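Local atomic coordinates of dnab-like replicative helicase (Bacillus phage SPP1, PDB entry 3BH0), a protein that probably couples ATP hydrolysis to 5'-3' unwinding of duplex DNA during phage replication as a DnaB-family helicase, this chain being its ATPase domain. Residues A[168-171]-A[172-175]; A[136-139]-A[140-143]. All coordinates share one frame; numbering follows the deposited sequence.

Contact 1: residues A[168-171]-A[172-175]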
ATOM      1  N   TRP A 168       9.323 -13.866   1.051  1.00 38.23           N
ATOM      2  CA  TRP A 168      10.637 -13.848   0.404  1.00 39.39           C
ATOM      3  C   TRP A 168      10.664 -14.795  -0.777  1.00 39.29           C
ATOM      4  O   TRP A 168      10.995 -14.413  -1.897  1.00 39.18           O
ATOM      5  CB  TRP A 168      11.721 -14.291   1.405  1.00 40.48           C
ATOM      6  CG  TRP A 168      13.101 -13.877   1.003  1.00 41.62           C
ATOM      7  CD1 TRP A 168      13.792 -14.287  -0.102  1.00 42.94           C
ATOM      8  CD2 TRP A 168      13.956 -12.959   1.696  1.00 42.59           C
ATOM      9  NE1 TRP A 168      15.022 -13.682  -0.143  1.00 43.55           N
ATOM     10  CE2 TRP A 168      15.151 -12.855   0.945  1.00 43.77           C
ATOM     11  CE3 TRP A 168      13.833 -12.218   2.882  1.00 42.77           C
ATOM     12  CZ2 TRP A 168      16.230 -12.034   1.345  1.00 43.23           C
ATOM     13  CZ3 TRP A 168      14.906 -11.408   3.286  1.00 43.57           C
ATOM     14  CH2 TRP A 168      16.093 -11.322   2.511  1.00 42.85           C
ATOM     15  N   SER A 169      10.316 -16.045  -0.501  1.00 39.86           N
ATOM     16  CA  SER A 169      10.240 -17.087  -1.515  1.00 40.80           C
ATOM     17  C   SER A 169       9.402 -16.692  -2.747  1.00 40.79           C
ATOM     18  O   SER A 169       9.843 -16.862  -3.886  1.00 40.26           O
ATOM     19  CB  SER A 169       9.708 -18.365  -0.877  1.00 41.14           C
ATOM     20  OG  SER A 169       9.710 -19.423  -1.812  1.00 43.94           O
ATOM     21  N   LYS A 170       8.216 -16.127  -2.504  1.00 40.82           N
ATOM     22  CA  LYS A 170       7.286 -15.748  -3.572  1.00 40.64           C
ATOM     23  C   LYS A 170       7.741 -14.544  -4.376  1.00 40.92           C
ATOM     24  O   LYS A 170       7.523 -14.471  -5.578  1.00 40.83           O
ATOM     25  CB  LYS A 170       5.888 -15.511  -3.001  1.00 40.21           C
ATOM     26  CG  LYS A 170       5.366 -16.673  -2.167  1.00 40.17           C
ATOM     27  CD  LYS A 170       4.985 -17.889  -3.032  1.00 38.09           C
ATOM     28  CE  LYS A 170       4.699 -19.078  -2.152  1.00 40.11           C
ATOM     29  NZ  LYS A 170       3.993 -20.170  -2.881  1.00 42.12           N
ATOM     30  N   THR A 171       8.359 -13.588  -3.703  1.00 41.96           N
ATOM     31  CA  THR A 171       8.883 -12.395  -4.367  1.00 42.95           C
ATOM     32  C   THR A 171       9.960 -12.752  -5.406  1.00 44.03           C
ATOM     33  O   THR A 171       9.946 -12.234  -6.523  1.00 43.78           O
ATOM     34  CB  THR A 171       9.454 -11.412  -3.329  1.00 42.81           C
ATOM     35  OG1 THR A 171       8.504 -11.237  -2.268  1.00 43.26           O
ATOM     36  CG2 THR A 171       9.753 -10.081  -3.966  1.00 41.54           C
ATOM     37  N   ARG A 172      10.883 -13.638  -5.022  1.00 45.30           N
ATOM     38  CA  ARG A 172      11.934 -14.138  -5.922  1.00 46.54           C
ATOM     39  C   ARG A 172      11.318 -14.876  -7.095  1.00 47.65           C
ATOM     40  O   ARG A 172      11.564 -14.541  -8.268  1.00 48.36           O
ATOM     41  CB  ARG A 172      12.886 -15.065  -5.168  1.00 46.51           C
ATOM     42  CG  ARG A 172      13.666 -14.363  -4.070  1.00 45.94           C
ATOM     43  CD  ARG A 172      14.807 -15.209  -3.581  1.00 45.56           C
ATOM     44  NE  ARG A 172      15.711 -15.560  -4.676  1.00 43.73           N
ATOM     45  CZ  ARG A 172      16.274 -16.757  -4.825  1.00 40.84           C
ATOM     46  NH1 ARG A 172      16.023 -17.722  -3.954  1.00 39.47           N
ATOM     47  NH2 ARG A 172      17.083 -16.983  -5.852  1.00 40.18           N
ATOM     48  N   GLN A 173      10.503 -15.871  -6.755  1.00 48.58           N
ATOM     49  CA  GLN A 173       9.667 -16.604  -7.694  1.00 49.69           C
ATOM     50  C   GLN A 173       8.961 -15.686  -8.701  1.00 49.45           C
ATOM     51  O   GLN A 173       8.944 -15.989  -9.884  1.00 49.98           O
ATOM     52  CB  GLN A 173       8.670 -17.462  -6.901  1.00 49.56           C
ATOM     53  CG  GLN A 173       7.959 -18.520  -7.708  1.00 51.50           C
ATOM     54  CD  GLN A 173       6.931 -19.294  -6.898  1.00 51.67           C
ATOM     55  OE1 GLN A 173       7.204 -19.759  -5.785  1.00 53.80           O
ATOM     56  NE2 GLN A 173       5.740 -19.450  -7.465  1.00 55.02           N
ATOM     57  N   THR A 174       8.408 -14.565  -8.237  1.00 49.96           N
ATOM     58  CA  THR A 174       7.767 -13.557  -9.120  1.00 50.34           C
ATOM     59  C   THR A 174       8.784 -12.796  -9.962  1.00 51.22           C
ATOM     60  O   THR A 174       8.535 -12.471 -11.122  1.00 51.60           O
ATOM     61  CB  THR A 174       6.907 -12.516  -8.311  1.00 49.93           C
ATOM     62  OG1 THR A 174       5.792 -13.175  -7.703  1.00 48.86           O
ATOM     63  CG2 THR A 174       6.384 -11.388  -9.197  1.00 48.61           C
ATOM     64  N   LYS A 175       9.915 -12.475  -9.354  1.00 52.61           N
ATOM     65  CA  LYS A 175      10.992 -11.771 -10.041  1.00 53.79           C
ATOM     66  C   LYS A 175      11.427 -12.579 -11.251  1.00 54.26           C
ATOM     67  O   LYS A 175      11.409 -12.090 -12.375  1.00 54.07           O
ATOM     68  CB  LYS A 175      12.172 -11.576  -9.090  1.00 53.76           C
ATOM     69  CG  LYS A 175      12.151 -10.283  -8.314  1.00 53.82           C
ATOM     70  CD  LYS A 175      13.536 -10.069  -7.738  1.00 54.51           C
ATOM     71  CE  LYS A 175      14.134  -8.772  -8.239  1.00 54.74           C
ATOM     72  NZ  LYS A 175      15.562  -8.708  -7.827  1.00 55.22           N
TER
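T174 folds its hydroxyl back onto K170 one turn earlier in helix 164-176, an alpha-helix of the P-loop NTPase fold of the DnaB-type ATPase domain. The two segments are successive turns of this helix. Four i to i+4 backbone bonds join them. R172 N to W168 O is the straightest, with an angle of 170° at the hydrogen. K170 O is gripped twice. T174 N donates to K170 O at 2.8 Å, and T174 OG1 donates to K170 O at 3.0 Å. The two donors come from opposite faces of the carbonyl plane. With chi1 at -66°, OG1 lies beside its own backbone N, which turns it back toward the preceding turn.

The tight side faces the sheet, where T171 and T174 are buried. T171 touches V185 and bonds the carbonyl of I167 through OG1, while T174 touches V183 and V98 and its hydroxyl also bonds N100. A second packed flank faces helix 202-220: W168 touches M216, E219 and L220, and K175 NZ bonds the carbonyl of L220.

The solvent side is looser. S169 is exposed, and so is R172 beyond its touch on W168 and L220. K170 and Q173 run side by side in the same direction, yet their side chains come no nearer than 4.0 Å, between K170 CD and Q173 OE1. K170 is only partly exposed, for it also touches H102 of strand 98-103.

R172 meets the indole through its aliphatic part. Its guanidinium plane is turned 69° from the ring, and the chain bends at chi3, leading the charged end away. The methylene R172 CD sits at the ring edge, in its plane, 3.7 Å from W168 CD1.

Contact 2: residues A[136-139]-A[140-143]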
ATOM      1  N   SER A 136     -28.747  -3.029 -13.546  1.00 75.73           N
ATOM      2  CA  SER A 136     -29.254  -2.501 -14.800  1.00 76.33           C
ATOM      3  C   SER A 136     -28.325  -2.921 -15.943  1.00 76.51           C
ATOM      4  O   SER A 136     -27.873  -4.068 -15.990  1.00 76.78           O
ATOM      5  CB  SER A 136     -29.380  -0.977 -14.710  1.00 76.45           C
ATOM      6  OG  SER A 136     -30.234  -0.607 -13.634  1.00 76.87           O
ATOM      7  N   GLU A 137     -28.047  -1.996 -16.857  1.00 76.68           N
ATOM      8  CA  GLU A 137     -27.085  -2.214 -17.932  1.00 76.74           C
ATOM      9  C   GLU A 137     -25.669  -1.920 -17.423  1.00 76.75           C
ATOM     10  O   GLU A 137     -24.934  -1.091 -17.981  1.00 76.59           O
ATOM     11  CB  GLU A 137     -27.447  -1.374 -19.161  1.00 77.01           C
ATOM     12  CG  GLU A 137     -28.675  -1.887 -19.934  1.00 77.62           C
ATOM     13  CD  GLU A 137     -29.990  -1.774 -19.158  1.00 78.91           C
ATOM     14  OE1 GLU A 137     -30.154  -0.824 -18.357  1.00 79.93           O
ATOM     15  OE2 GLU A 137     -30.873  -2.639 -19.352  1.00 79.08           O
ATOM     16  N   ASP A 138     -25.326  -2.618 -16.337  1.00 76.56           N
ATOM     17  CA  ASP A 138     -24.033  -2.538 -15.665  1.00 76.17           C
ATOM     18  C   ASP A 138     -23.123  -3.678 -16.119  1.00 75.98           C
ATOM     19  O   ASP A 138     -21.991  -3.804 -15.636  1.00 76.19           O
ATOM     20  CB  ASP A 138     -24.221  -2.651 -14.144  1.00 76.18           C
ATOM     21  CG  ASP A 138     -25.202  -1.640 -13.586  1.00 76.43           C
ATOM     22  OD1 ASP A 138     -24.916  -0.423 -13.641  1.00 77.52           O
ATOM     23  OD2 ASP A 138     -26.255  -2.066 -13.070  1.00 76.25           O
ATOM     24  N   TRP A 139     -23.621  -4.519 -17.030  1.00 75.41           N
ATOM     25  CA  TRP A 139     -22.890  -5.714 -17.468  1.00 74.93           C
ATOM     26  C   TRP A 139     -21.745  -5.384 -18.423  1.00 74.92           C
ATOM     27  O   TRP A 139     -20.794  -6.161 -18.558  1.00 74.85           O
ATOM     28  CB  TRP A 139     -23.840  -6.736 -18.093  1.00 74.58           C
ATOM     29  CG  TRP A 139     -24.898  -7.181 -17.146  1.00 74.10           C
ATOM     30  CD1 TRP A 139     -26.099  -6.576 -16.921  1.00 73.66           C
ATOM     31  CD2 TRP A 139     -24.851  -8.321 -16.280  1.00 74.03           C
ATOM     32  NE1 TRP A 139     -26.807  -7.268 -15.973  1.00 73.76           N
ATOM     33  CE2 TRP A 139     -26.067  -8.346 -15.563  1.00 73.75           C
ATOM     34  CE3 TRP A 139     -23.902  -9.325 -16.039  1.00 73.99           C
ATOM     35  CZ2 TRP A 139     -26.363  -9.338 -14.619  1.00 73.66           C
ATOM     36  CZ3 TRP A 139     -24.196 -10.310 -15.100  1.00 73.83           C
ATOM     37  CH2 TRP A 139     -25.418 -10.305 -14.401  1.00 73.95           C
ATOM     38  N   GLY A 140     -21.860  -4.236 -19.089  1.00 74.88           N
ATOM     39  CA  GLY A 140     -20.795  -3.710 -19.940  1.00 74.81           C
ATOM     40  C   GLY A 140     -19.648  -3.221 -19.079  1.00 74.60           C
ATOM     41  O   GLY A 140     -18.482  -3.448 -19.402  1.00 74.70           O
ATOM     42  N   LYS A 141     -19.998  -2.550 -17.981  1.00 74.40           N
ATOM     43  CA  LYS A 141     -19.052  -2.194 -16.921  1.00 74.15           C
ATOM     44  C   LYS A 141     -18.327  -3.426 -16.360  1.00 73.91           C
ATOM     45  O   LYS A 141     -17.098  -3.450 -16.312  1.00 73.88           O
ATOM     46  CB  LYS A 141     -19.772  -1.458 -15.782  1.00 74.05           C
ATOM     47  CG  LYS A 141     -20.113  -0.014 -16.065  1.00 73.48           C
ATOM     48  CD  LYS A 141     -21.003   0.522 -14.965  1.00 73.05           C
ATOM     49  CE  LYS A 141     -21.127   2.027 -15.051  1.00 73.36           C
ATOM     50  NZ  LYS A 141     -21.742   2.577 -13.806  1.00 73.57           N
ATOM     51  N   LEU A 142     -19.094  -4.438 -15.948  1.00 73.56           N
ATOM     52  CA  LEU A 142     -18.544  -5.649 -15.337  1.00 73.37           C
ATOM     53  C   LEU A 142     -17.541  -6.369 -16.229  1.00 73.38           C
ATOM     54  O   LEU A 142     -16.520  -6.862 -15.743  1.00 73.57           O
ATOM     55  CB  LEU A 142     -19.664  -6.610 -14.907  1.00 73.36           C
ATOM     56  CG  LEU A 142     -19.260  -8.025 -14.457  1.00 73.34           C
ATOM     57  CD1 LEU A 142     -19.939  -8.397 -13.165  1.00 73.42           C
ATOM     58  CD2 LEU A 142     -19.533  -9.083 -15.532  1.00 73.27           C
ATOM     59  N   SER A 143     -17.845  -6.437 -17.526  1.00 73.25           N
ATOM     60  CA  SER A 143     -16.978  -7.087 -18.508  1.00 72.79           C
ATOM     61  C   SER A 143     -15.776  -6.200 -18.845  1.00 72.47           C
ATOM     62  O   SER A 143     -14.684  -6.704 -19.111  1.00 72.17           O
ATOM     63  CB  SER A 143     -17.772  -7.433 -19.768  1.00 72.85           C
ATOM     64  OG  SER A 143     -16.948  -8.072 -20.725  1.00 73.30           O
TER
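L142 N donates to D138 O at 3.0 Å, and S143 N donates to W139 O at 3.1 Å, in the first turn of helix 139-150. The second donor stands above the carbonyl plane, 41° out of it. Just before the helix, E137 is the centre of an inverse gamma turn, with D138 N bonded to S136 O. The D138 carboxylate closes the same short loop from its side-chain end: S136 N reaches D138 OD2 at 2.7 Å, on the anti side and out of the carboxylate plane.

Contacts between side chains are sparse. K141 CB lies against the backbone carbonyl oxygen of D138, 3.2 Å from D138 O. The extended lysine runs past the carboxylate, but K141 NZ is 4.4 Å from D138 OD1, too far for a salt bridge. The amine bonds the carbonyl of S121 instead. L142 has CG anti to its backbone N (chi1 170°), and its CD2 approaches W139 CE3 obliquely at 4.4 Å, a light apolar touch.

This is a surface contact at the start of helix 139-150. R131 of helix 131-134 makes a cation-pi contact with W139 and touches D138 and L142. I122, in a loop, meets K141 and L142.

How the contacts relate
Contact 2 precedes contact 1 along the chain, and strand 154-157 lies between their helices. Their centres are 36 Å apart and their nearest atoms about 24 Å, so they do not touch. The centre of contact 1 is about 18 Å from the centre of the chain, with its helix packed against the central sheet. That of contact 2 is about 28 Å away, at the surface, where helix 131-134 leads through a loop into helix 139-150. Both belong to the DnaB-like C-terminal domain. A75, G80, K81 and T82, after strand 70-74, fit a Walker A P-loop, which would probably hold the ATP phosphates. Neither contact includes any of those residues.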